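L-ribulose 3-epimerase (Mesorhizobium loti, PDB 3VYL) catalyses the manganese-dependent epimerisation of ketoses at C3, interconverting L-ribulose and L-xylulose most efficiently and accepting sugars such as D-psicose and D-tagatose less well. Local coordinates at residues A[9-14]-A[21-26]; A[86-91]-A[131-136]; A[124-129]-A[164-169]; A[212-217]-A[270-275]. All blocks are in the same frame, centred on the assembly; numbering follows the deposited sequence.

Contact 1: A[9-14]-A[21-26]; sequences FVWSAS and ERTLAN
Trp11 lays its indole against helix 17-30, with Asn26 over the six-membered ring and Thr23 beside the pyrrole end. The chain carrying Trp11 is the loop that follows strand 4-7, the first strand of the TIM barrel. CB of Asn26 stands almost exactly above the six-membered ring, 3.4 Å from its centroid and 6° off the ring normal, a CH-pi contact. The Asn26 amide is turned 80° from the indole plane, and its ND2 comes 3.4 Å from Trp11 CE3. At the other end, Trp11 CD1 lies 3.7 Å from CG2 of Thr23. With OG1 beside the backbone N (chi1 -62°), this methyl is anti to that nitrogen and turned to the indole, while OG1 is hydrogen-bonded to the carbonyl of Glu19. Met267 and Ala270 of helix 266-292 also touch the indole. With an alanine in place of Trp11, Asn26 CB would probably lose the aromatic face beneath it and a gap would open between the loop and helix 17-30. No hydrogen bond crosses between the two segments: here the hold is van der Waals and CH-pi contact, while Ser12 OG adds a hydrogen bond to Glu19 of the same helix.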
# COMPACT_ATOMS: atom_id res chain seq x y z
N PHE A 9 -15.37 20.16 -17.43
CA PHE A 9 -14.92 21.21 -16.53
C PHE A 9 -13.44 21.18 -16.22
O PHE A 9 -12.94 22.07 -15.54
CB PHE A 9 -15.74 21.24 -15.24
CG PHE A 9 -17.19 21.64 -15.43
CD1 PHE A 9 -17.66 22.09 -16.67
CD2 PHE A 9 -18.07 21.59 -14.36
CE1 PHE A 9 -18.99 22.46 -16.83
CE2 PHE A 9 -19.40 21.95 -14.52
CZ PHE A 9 -19.85 22.39 -15.76
N VAL A 10 -12.73 20.16 -16.70
CA VAL A 10 -11.26 20.17 -16.69
C VAL A 10 -10.80 21.25 -17.68
O VAL A 10 -9.75 21.87 -17.49
CB VAL A 10 -10.65 18.81 -17.13
CG1 VAL A 10 -9.14 18.91 -17.30
CG2 VAL A 10 -11.02 17.70 -16.15
N TRP A 11 -11.59 21.46 -18.72
CA TRP A 11 -11.23 22.38 -19.80
C TRP A 11 -11.88 23.75 -19.66
O TRP A 11 -11.18 24.77 -19.61
CB TRP A 11 -11.60 21.78 -21.14
CG TRP A 11 -10.98 20.43 -21.46
CD1 TRP A 11 -11.64 19.24 -21.73
CD2 TRP A 11 -9.55 20.11 -21.61
NE1 TRP A 11 -10.75 18.24 -22.01
CE2 TRP A 11 -9.48 18.70 -21.96
CE3 TRP A 11 -8.37 20.83 -21.49
CZ2 TRP A 11 -8.28 18.05 -22.17
CZ3 TRP A 11 -7.16 20.16 -21.71
CH2 TRP A 11 -7.13 18.80 -22.04
N SER A 12 -13.22 23.78 -19.61
CA SER A 12 -14.00 25.02 -19.53
C SER A 12 -15.37 24.80 -18.91
O SER A 12 -15.95 23.72 -19.04
CB SER A 12 -14.17 25.64 -20.92
OG SER A 12 -15.22 26.60 -20.93
N ALA A 13 -15.90 25.83 -18.25
CA ALA A 13 -17.23 25.76 -17.65
C ALA A 13 -18.23 26.52 -18.50
O ALA A 13 -19.41 26.61 -18.16
CB ALA A 13 -17.21 26.31 -16.23
N SER A 14 -17.74 27.07 -19.60
CA SER A 14 -18.56 27.92 -20.45
C SER A 14 -19.31 27.11 -21.49
O SER A 14 -18.83 26.07 -21.95
CB SER A 14 -17.71 28.98 -21.14
OG SER A 14 -18.34 29.41 -22.34
N GLU A 21 -16.36 23.90 -28.49
CA GLU A 21 -15.53 23.44 -29.57
C GLU A 21 -14.13 23.11 -29.04
O GLU A 21 -13.59 22.03 -29.30
CB GLU A 21 -15.40 24.56 -30.59
CG GLU A 21 -15.91 24.23 -31.97
CD GLU A 21 -14.95 24.70 -33.05
OE1 GLU A 21 -15.35 25.52 -33.90
OE2 GLU A 21 -13.78 24.23 -33.03
N ARG A 22 -13.56 24.05 -28.29
CA ARG A 22 -12.25 23.87 -27.66
C ARG A 22 -12.21 22.65 -26.73
O ARG A 22 -11.29 21.83 -26.81
CB ARG A 22 -11.85 25.14 -26.91
CG ARG A 22 -10.87 25.99 -27.67
CD ARG A 22 -9.46 25.85 -27.11
NE ARG A 22 -8.47 25.68 -28.18
CZ ARG A 22 -7.15 25.70 -28.00
NH1 ARG A 22 -6.63 25.91 -26.79
NH2 ARG A 22 -6.35 25.52 -29.03
N THR A 23 -13.22 22.53 -25.87
CA THR A 23 -13.33 21.39 -24.97
C THR A 23 -13.13 20.08 -25.74
O THR A 23 -12.28 19.27 -25.39
CB THR A 23 -14.69 21.44 -24.22
OG1 THR A 23 -14.74 22.63 -23.44
CG2 THR A 23 -14.85 20.27 -23.30
N LEU A 24 -13.89 19.92 -26.82
CA LEU A 24 -13.81 18.76 -27.69
C LEU A 24 -12.43 18.52 -28.31
O LEU A 24 -11.90 17.42 -28.23
CB LEU A 24 -14.88 18.87 -28.79
CG LEU A 24 -16.29 18.34 -28.51
CD1 LEU A 24 -16.67 18.34 -27.03
CD2 LEU A 24 -17.33 19.09 -29.33
N ALA A 25 -11.83 19.55 -28.90
CA ALA A 25 -10.52 19.40 -29.53
C ALA A 25 -9.43 19.08 -28.50
O ALA A 25 -8.46 18.35 -28.80
CB ALA A 25 -10.15 20.64 -30.33
N ASN A 26 -9.58 19.64 -27.30
CA ASN A 26 -8.65 19.36 -26.22
C ASN A 26 -8.79 17.92 -25.75
O ASN A 26 -7.79 17.22 -25.61
CB ASN A 26 -8.83 20.36 -25.07
CG ASN A 26 -8.26 21.73 -25.40
OD1 ASN A 26 -8.06 22.06 -26.56
ND2 ASN A 26 -7.99 22.52 -24.37

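Contact 2: A[86-91]-A[131-136]; sequences EILNQT and AKVAET
Leu88 and Val133 form the apolar part of the contact between helices 78-98 and 120-139, which run nearly parallel here, their local axes 22° apart and 10.2 Å from each other at closest approach. Val133 holds CG1 anti to its backbone nitrogen (chi1 -177°), which sets this methyl 3.8 Å from Leu88 CB. Its other branch, CG2, faces Leu88 CD2 at 4.1 Å, and the two side chains meet at about a right angle. One turn further along helix 120-139, Thr136 presents a methyl to Asn89. The amide of Asn89 leaves its helix with CG anti to the carbonyl carbon (chi1 -74°), carrying OD1 to within 3.5 Å of Thr136 CG2. OG1 of Thr136 is 3.7 Å from Asn89 OD1, and no hydrogen bond joins the pair; the approach is van der Waals contact. On the barrel-facing flank of helix 78-98, Thr91 turns OG1 back to Ile87 O at 2.7 Å. Ile92, from the same helix, touches both Val133 and Thr136 and extends the seam. These are consecutive helices of the TIM barrel; helix 78-98 packs on strand 60-66 through Ile87 and Thr91, and helix 120-139 follows strand 102-104 in the chain.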
# COMPACT_ATOMS: atom_id res chain seq x y z
N GLU A 86 -38.55 17.66 -12.89
CA GLU A 86 -38.49 18.42 -14.15
C GLU A 86 -37.06 18.69 -14.62
O GLU A 86 -36.80 18.73 -15.83
CB GLU A 86 -39.32 19.71 -14.07
CG GLU A 86 -39.44 20.50 -15.39
CD GLU A 86 -40.05 19.71 -16.56
OE1 GLU A 86 -40.80 18.72 -16.33
OE2 GLU A 86 -39.79 20.09 -17.72
N ILE A 87 -36.13 18.86 -13.68
CA ILE A 87 -34.71 18.99 -14.04
C ILE A 87 -34.19 17.66 -14.58
O ILE A 87 -33.46 17.62 -15.58
CB ILE A 87 -33.83 19.48 -12.86
CG1 ILE A 87 -34.10 20.97 -12.59
CG2 ILE A 87 -32.35 19.28 -13.17
CD1 ILE A 87 -33.79 21.41 -11.17
N LEU A 88 -34.59 16.57 -13.93
CA LEU A 88 -34.24 15.22 -14.37
C LEU A 88 -34.72 14.92 -15.79
O LEU A 88 -33.92 14.50 -16.65
CB LEU A 88 -34.81 14.19 -13.38
CG LEU A 88 -33.90 13.54 -12.33
CD1 LEU A 88 -32.69 14.38 -11.95
CD2 LEU A 88 -34.72 13.19 -11.09
N ASN A 89 -36.01 15.17 -16.05
CA ASN A 89 -36.63 14.94 -17.36
C ASN A 89 -35.94 15.73 -18.47
O ASN A 89 -35.77 15.22 -19.59
CB ASN A 89 -38.12 15.27 -17.33
CG ASN A 89 -38.94 14.22 -16.60
OD1 ASN A 89 -38.68 13.02 -16.68
ND2 ASN A 89 -39.97 14.67 -15.89
N GLN A 90 -35.55 16.96 -18.16
CA GLN A 90 -34.88 17.81 -19.13
C GLN A 90 -33.48 17.28 -19.44
O GLN A 90 -33.09 17.20 -20.60
CB GLN A 90 -34.83 19.25 -18.61
CG GLN A 90 -34.80 20.30 -19.71
CD GLN A 90 -34.97 21.71 -19.16
OE1 GLN A 90 -35.49 21.92 -18.06
NE2 GLN A 90 -34.51 22.70 -19.93
N THR A 91 -32.75 16.89 -18.40
CA THR A 91 -31.40 16.33 -18.53
C THR A 91 -31.38 15.07 -19.39
O THR A 91 -30.44 14.84 -20.16
CB THR A 91 -30.78 16.04 -17.15
OG1 THR A 91 -30.94 17.18 -16.30
CG2 THR A 91 -29.29 15.70 -17.27
N ALA A 131 -37.59 5.69 -9.39
CA ALA A 131 -38.27 4.56 -10.04
C ALA A 131 -39.06 5.00 -11.28
O ALA A 131 -39.06 4.30 -12.30
CB ALA A 131 -39.19 3.85 -9.05
N LYS A 132 -39.70 6.17 -11.20
CA LYS A 132 -40.50 6.69 -12.32
C LYS A 132 -39.65 7.34 -13.40
O LYS A 132 -39.87 7.12 -14.60
CB LYS A 132 -41.55 7.67 -11.82
CG LYS A 132 -42.68 7.02 -11.04
CD LYS A 132 -43.99 7.78 -11.23
CE LYS A 132 -44.02 9.09 -10.46
NZ LYS A 132 -43.98 8.88 -8.99
N VAL A 133 -38.67 8.14 -12.98
CA VAL A 133 -37.83 8.88 -13.91
C VAL A 133 -36.96 7.92 -14.72
O VAL A 133 -36.53 8.25 -15.84
CB VAL A 133 -36.98 9.92 -13.15
CG1 VAL A 133 -36.16 10.76 -14.12
CG2 VAL A 133 -37.87 10.81 -12.30
N ALA A 134 -36.72 6.73 -14.16
CA ALA A 134 -35.99 5.67 -14.84
C ALA A 134 -36.74 5.13 -16.05
O ALA A 134 -36.14 4.82 -17.09
CB ALA A 134 -35.67 4.54 -13.87
N GLU A 135 -38.07 5.03 -15.93
CA GLU A 135 -38.91 4.65 -17.07
C GLU A 135 -38.80 5.67 -18.20
O GLU A 135 -38.63 5.28 -19.36
CB GLU A 135 -40.37 4.45 -16.66
CG GLU A 135 -40.62 3.30 -15.67
CD GLU A 135 -39.87 2.02 -16.03
OE1 GLU A 135 -39.92 1.59 -17.21
OE2 GLU A 135 -39.25 1.43 -15.12
N THR A 136 -38.86 6.96 -17.85
CA THR A 136 -38.69 8.03 -18.82
C THR A 136 -37.34 7.87 -19.50
O THR A 136 -37.23 8.00 -20.72
CB THR A 136 -38.74 9.43 -18.17
OG1 THR A 136 -40.04 9.66 -17.62
CG2 THR A 136 -38.41 10.52 -19.18

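Contact 3: A[124-129]-A[164-169]; sequences NRSAAA and LAFIED
The Phe166 side chain extends with CG anti to the backbone nitrogen (chi1 -176°), carrying the far end of its ring across to Ser126 and Ala127, where two neighbouring outer helices of the TIM barrel, 120-139 and 160-170, cross. Their local axes make an angle of 58° and approach to 9.4 Å. Ser126 comes to the ring through both its side-chain atoms, CB and OG, while the backbone N of Ala127 lies 3.3 Å from Phe166 CZ, oblique to the ring. The serine hydroxyl lies 3.6 Å from Phe166 CZ but is hydrogen-bonded to the carbonyl of Ser108. Small residues at these two positions let the phenyl come right up to the helix backbone. A second touch is made by Asp169, whose CB sits 4.4 Å from Ala127 CB; its carboxylate turns to Trp123 and to Lys296 of the second subunit, so this edge of the barrel borders a subunit interface. Trp123 also packs edge-to-face with Phe166. An alanine at Phe166 is likely to leave Ser126 and Ala127 without their apolar cover and to open a gap between the helices, while depriving Trp123 of its aromatic partner. The methyl of Ala127 rests 3.9 Å from Phe166 CE1.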
# COMPACT_ATOMS: atom_id res chain seq x y z
N ASN A 124 -37.36 6.84 0.93
CA ASN A 124 -38.49 6.30 0.16
C ASN A 124 -38.98 7.24 -0.96
O ASN A 124 -39.24 6.78 -2.08
CB ASN A 124 -39.64 5.84 1.08
CG ASN A 124 -39.22 4.78 2.10
OD1 ASN A 124 -38.36 3.92 1.84
ND2 ASN A 124 -39.83 4.84 3.28
N ARG A 125 -39.08 8.54 -0.66
CA ARG A 125 -39.49 9.54 -1.65
C ARG A 125 -38.59 9.51 -2.88
O ARG A 125 -39.07 9.40 -4.02
CB ARG A 125 -39.50 10.95 -1.06
CG ARG A 125 -40.64 11.27 -0.11
CD ARG A 125 -40.76 12.77 0.15
NE ARG A 125 -39.75 13.27 1.10
CZ ARG A 125 -39.88 13.27 2.42
NH1 ARG A 125 -40.96 12.78 2.99
NH2 ARG A 125 -38.91 13.74 3.18
N SER A 126 -37.29 9.61 -2.63
CA SER A 126 -36.28 9.62 -3.69
C SER A 126 -36.34 8.34 -4.53
O SER A 126 -36.32 8.39 -5.77
CB SER A 126 -34.88 9.80 -3.09
OG SER A 126 -33.93 10.08 -4.12
N ALA A 127 -36.42 7.20 -3.84
CA ALA A 127 -36.60 5.91 -4.48
C ALA A 127 -37.86 5.90 -5.36
O ALA A 127 -37.78 5.63 -6.57
CB ALA A 127 -36.65 4.80 -3.43
N ALA A 128 -39.00 6.24 -4.75
CA ALA A 128 -40.28 6.27 -5.45
C ALA A 128 -40.21 7.14 -6.70
O ALA A 128 -40.64 6.72 -7.77
CB ALA A 128 -41.40 6.72 -4.53
N ALA A 129 -39.63 8.32 -6.56
CA ALA A 129 -39.55 9.26 -7.67
C ALA A 129 -38.61 8.78 -8.77
O ALA A 129 -38.95 8.87 -9.96
CB ALA A 129 -39.16 10.64 -7.19
N LEU A 164 -26.74 0.17 -3.54
CA LEU A 164 -27.28 -1.17 -3.79
C LEU A 164 -28.65 -1.36 -3.15
O LEU A 164 -29.60 -1.73 -3.82
CB LEU A 164 -26.30 -2.22 -3.27
CG LEU A 164 -25.32 -2.95 -4.19
CD1 LEU A 164 -25.20 -2.37 -5.59
CD2 LEU A 164 -23.95 -3.05 -3.53
N ALA A 165 -28.74 -1.08 -1.85
CA ALA A 165 -30.00 -1.12 -1.11
C ALA A 165 -31.01 -0.16 -1.69
O ALA A 165 -32.18 -0.52 -1.91
CB ALA A 165 -29.77 -0.80 0.36
N PHE A 166 -30.57 1.07 -1.93
CA PHE A 166 -31.43 2.09 -2.51
C PHE A 166 -32.00 1.62 -3.85
O PHE A 166 -33.21 1.67 -4.04
CB PHE A 166 -30.69 3.41 -2.66
CG PHE A 166 -31.55 4.52 -3.17
CD1 PHE A 166 -32.31 5.28 -2.28
CD2 PHE A 166 -31.60 4.81 -4.52
CE1 PHE A 166 -33.11 6.32 -2.74
CE2 PHE A 166 -32.39 5.85 -4.99
CZ PHE A 166 -33.14 6.60 -4.09
N ILE A 167 -31.13 1.16 -4.75
CA ILE A 167 -31.55 0.63 -6.04
C ILE A 167 -32.56 -0.50 -5.85
O ILE A 167 -33.62 -0.51 -6.49
CB ILE A 167 -30.35 0.12 -6.86
CG1 ILE A 167 -29.51 1.31 -7.33
CG2 ILE A 167 -30.83 -0.71 -8.03
CD1 ILE A 167 -28.29 0.94 -8.15
N GLU A 168 -32.24 -1.42 -4.95
CA GLU A 168 -33.12 -2.51 -4.57
C GLU A 168 -34.53 -1.98 -4.30
O GLU A 168 -35.50 -2.51 -4.83
CB GLU A 168 -32.57 -3.18 -3.31
CG GLU A 168 -32.74 -4.68 -3.22
CD GLU A 168 -31.89 -5.29 -2.11
OE1 GLU A 168 -32.40 -6.17 -1.38
OE2 GLU A 168 -30.72 -4.87 -1.97
N ASP A 169 -34.62 -0.91 -3.51
CA ASP A 169 -35.90 -0.29 -3.14
C ASP A 169 -36.65 0.37 -4.30
O ASP A 169 -37.88 0.50 -4.24
CB ASP A 169 -35.70 0.72 -2.01
CG ASP A 169 -35.31 0.07 -0.70
OD1 ASP A 169 -35.24 -1.18 -0.66
OD2 ASP A 169 -35.06 0.79 0.28

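Contact 4: A[212-217]-A[270-275]; sequences RGFLGT and AKHARA
A type II beta turn from Phe214 to Thr217, with Gly216 at its positive-phi position, brings the loop after strand 202-207 against helix 266-292, and the CA atoms of Leu215 and Ala273 come within 6.1 Å. His272 reaches the turn with CG anti to its backbone nitrogen (chi1 176°), and its imidazole is met from two directions. Phe214 points an edge at one face in a T-shaped stack, planes at 81° and centroids 5.4 Å apart, with CD2 over the rim of the imidazole near ND1. Near the plane of that ring, CE1 faces the carbonyl oxygen of Leu215. A water links the partners: it accepts from Leu215 N at 2.8 Å and is hydrogen-bonded to His272 ND1 at the same length. A separate apolar touch joins Leu215 CD2 to Ala273 CB at 3.7 Å, and Phe240 of the last barrel strand touches both residues. The other imidazole nitrogen, NE2, is hydrogen-bonded to Thr283 OG1 of the third subunit, and Arg286 of that subunit lies on Phe214. Both ring nitrogens of this buried histidine thus have polar partners, one a water and one across the subunit interface, which probably fixes the rotation of the ring and couples the turn to tetramer packing.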
# COMPACT_ATOMS: atom_id res chain seq x y z
N ARG A 212 -8.21 15.50 -5.52
CA ARG A 212 -8.79 15.90 -6.80
C ARG A 212 -7.81 16.57 -7.77
O ARG A 212 -8.22 17.21 -8.73
CB ARG A 212 -10.05 16.77 -6.59
CG ARG A 212 -11.36 16.05 -6.83
CD ARG A 212 -12.46 16.63 -5.95
NE ARG A 212 -13.84 16.21 -6.27
CZ ARG A 212 -14.18 15.33 -7.20
NH1 ARG A 212 -13.23 14.75 -7.93
NH2 ARG A 212 -15.45 15.03 -7.40
N GLY A 213 -6.52 16.41 -7.53
CA GLY A 213 -5.51 16.93 -8.46
C GLY A 213 -5.01 15.88 -9.43
O GLY A 213 -5.77 15.02 -9.88
N PHE A 214 -3.72 15.95 -9.76
CA PHE A 214 -3.09 14.94 -10.60
C PHE A 214 -3.26 13.54 -9.99
O PHE A 214 -3.11 13.34 -8.77
CB PHE A 214 -1.58 15.19 -10.74
CG PHE A 214 -1.19 16.13 -11.85
CD1 PHE A 214 -1.07 17.50 -11.63
CD2 PHE A 214 -0.87 15.64 -13.11
CE1 PHE A 214 -0.67 18.36 -12.65
CE2 PHE A 214 -0.46 16.50 -14.13
CZ PHE A 214 -0.36 17.86 -13.90
N LEU A 215 -3.57 12.58 -10.86
CA LEU A 215 -3.59 11.17 -10.50
C LEU A 215 -2.22 10.69 -10.04
O LEU A 215 -1.21 11.05 -10.63
CB LEU A 215 -4.05 10.36 -11.70
CG LEU A 215 -5.54 10.03 -11.85
CD1 LEU A 215 -6.50 10.96 -11.10
CD2 LEU A 215 -5.89 9.91 -13.33
N GLY A 216 -2.19 9.91 -8.96
CA GLY A 216 -0.96 9.33 -8.39
C GLY A 216 -0.24 10.30 -7.50
O GLY A 216 0.84 10.03 -6.99
N THR A 217 -0.85 11.43 -7.28
CA THR A 217 -0.21 12.54 -6.59
C THR A 217 -0.82 12.68 -5.18
O THR A 217 -0.52 13.61 -4.43
CB THR A 217 -0.33 13.78 -7.52
OG1 THR A 217 0.96 14.09 -8.04
CG2 THR A 217 -0.89 14.96 -6.85
N ALA A 270 -4.33 16.37 -18.34
CA ALA A 270 -5.16 15.40 -19.07
C ALA A 270 -4.35 14.26 -19.72
O ALA A 270 -4.65 13.08 -19.51
CB ALA A 270 -6.05 16.09 -20.08
N LYS A 271 -3.33 14.63 -20.49
CA LYS A 271 -2.42 13.65 -21.09
C LYS A 271 -1.89 12.68 -20.04
O LYS A 271 -1.84 11.46 -20.27
CB LYS A 271 -1.24 14.33 -21.79
CG LYS A 271 -1.54 14.98 -23.14
CD LYS A 271 -0.24 15.38 -23.83
CE LYS A 271 -0.48 16.27 -25.04
NZ LYS A 271 -1.23 15.61 -26.15
N HIS A 272 -1.50 13.22 -18.88
CA HIS A 272 -1.00 12.41 -17.77
C HIS A 272 -2.06 11.47 -17.24
O HIS A 272 -1.81 10.29 -17.00
CB HIS A 272 -0.50 13.30 -16.64
CG HIS A 272 -0.07 12.54 -15.41
ND1 HIS A 272 -0.94 12.15 -14.46
CD2 HIS A 272 1.18 12.11 -15.00
CE1 HIS A 272 -0.27 11.52 -13.48
NE2 HIS A 272 1.03 11.50 -13.82
N ALA A 273 -3.27 11.99 -17.08
CA ALA A 273 -4.36 11.18 -16.58
C ALA A 273 -4.67 10.08 -17.58
O ALA A 273 -5.05 8.97 -17.19
CB ALA A 273 -5.59 12.03 -16.33
N ARG A 274 -4.50 10.38 -18.87
CA ARG A 274 -4.75 9.41 -19.93
C ARG A 274 -3.76 8.24 -19.87
O ARG A 274 -4.16 7.08 -19.99
CB ARG A 274 -4.70 10.07 -21.31
CG ARG A 274 -5.23 9.19 -22.44
CD ARG A 274 -6.63 8.69 -22.13
NE ARG A 274 -7.08 7.60 -22.99
CZ ARG A 274 -6.64 6.34 -22.93
NH1 ARG A 274 -5.69 6.00 -22.05
NH2 ARG A 274 -7.12 5.42 -23.76
N ALA A 275 -2.48 8.56 -19.69
CA ALA A 275 -1.44 7.54 -19.60
C ALA A 275 -1.62 6.70 -18.34
O ALA A 275 -1.45 5.48 -18.36
CB ALA A 275 -0.06 8.17 -19.64
O HOH W 1 -3.42 13.11 -13.63

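In the fold
The four contacts are spread round one eight-stranded barrel: contacts 2 and 3 join outer helices, contacts 1 and 4 join loops that follow strands to helices. Contacts 1 and 4, with centres about 17 Å apart, touch directly: Trp11 CH2 meets Ala270 CB at 3.5 Å, so helix 266-292 joins the first loop of the barrel to the loop after the seventh strand. Contacts 2 and 3 share helix 120-139; their centres are about 14 Å apart. Contacts 3 and 4 lie on opposite sides of the chain's centre; contact 3 borders the second subunit, contact 4 the third and, at Arg212, the fourth. The manganese ion, held by Glu147, Asp180, His206 and Glu241, lies about 11 Å from the Leu215 side chain of contact 4.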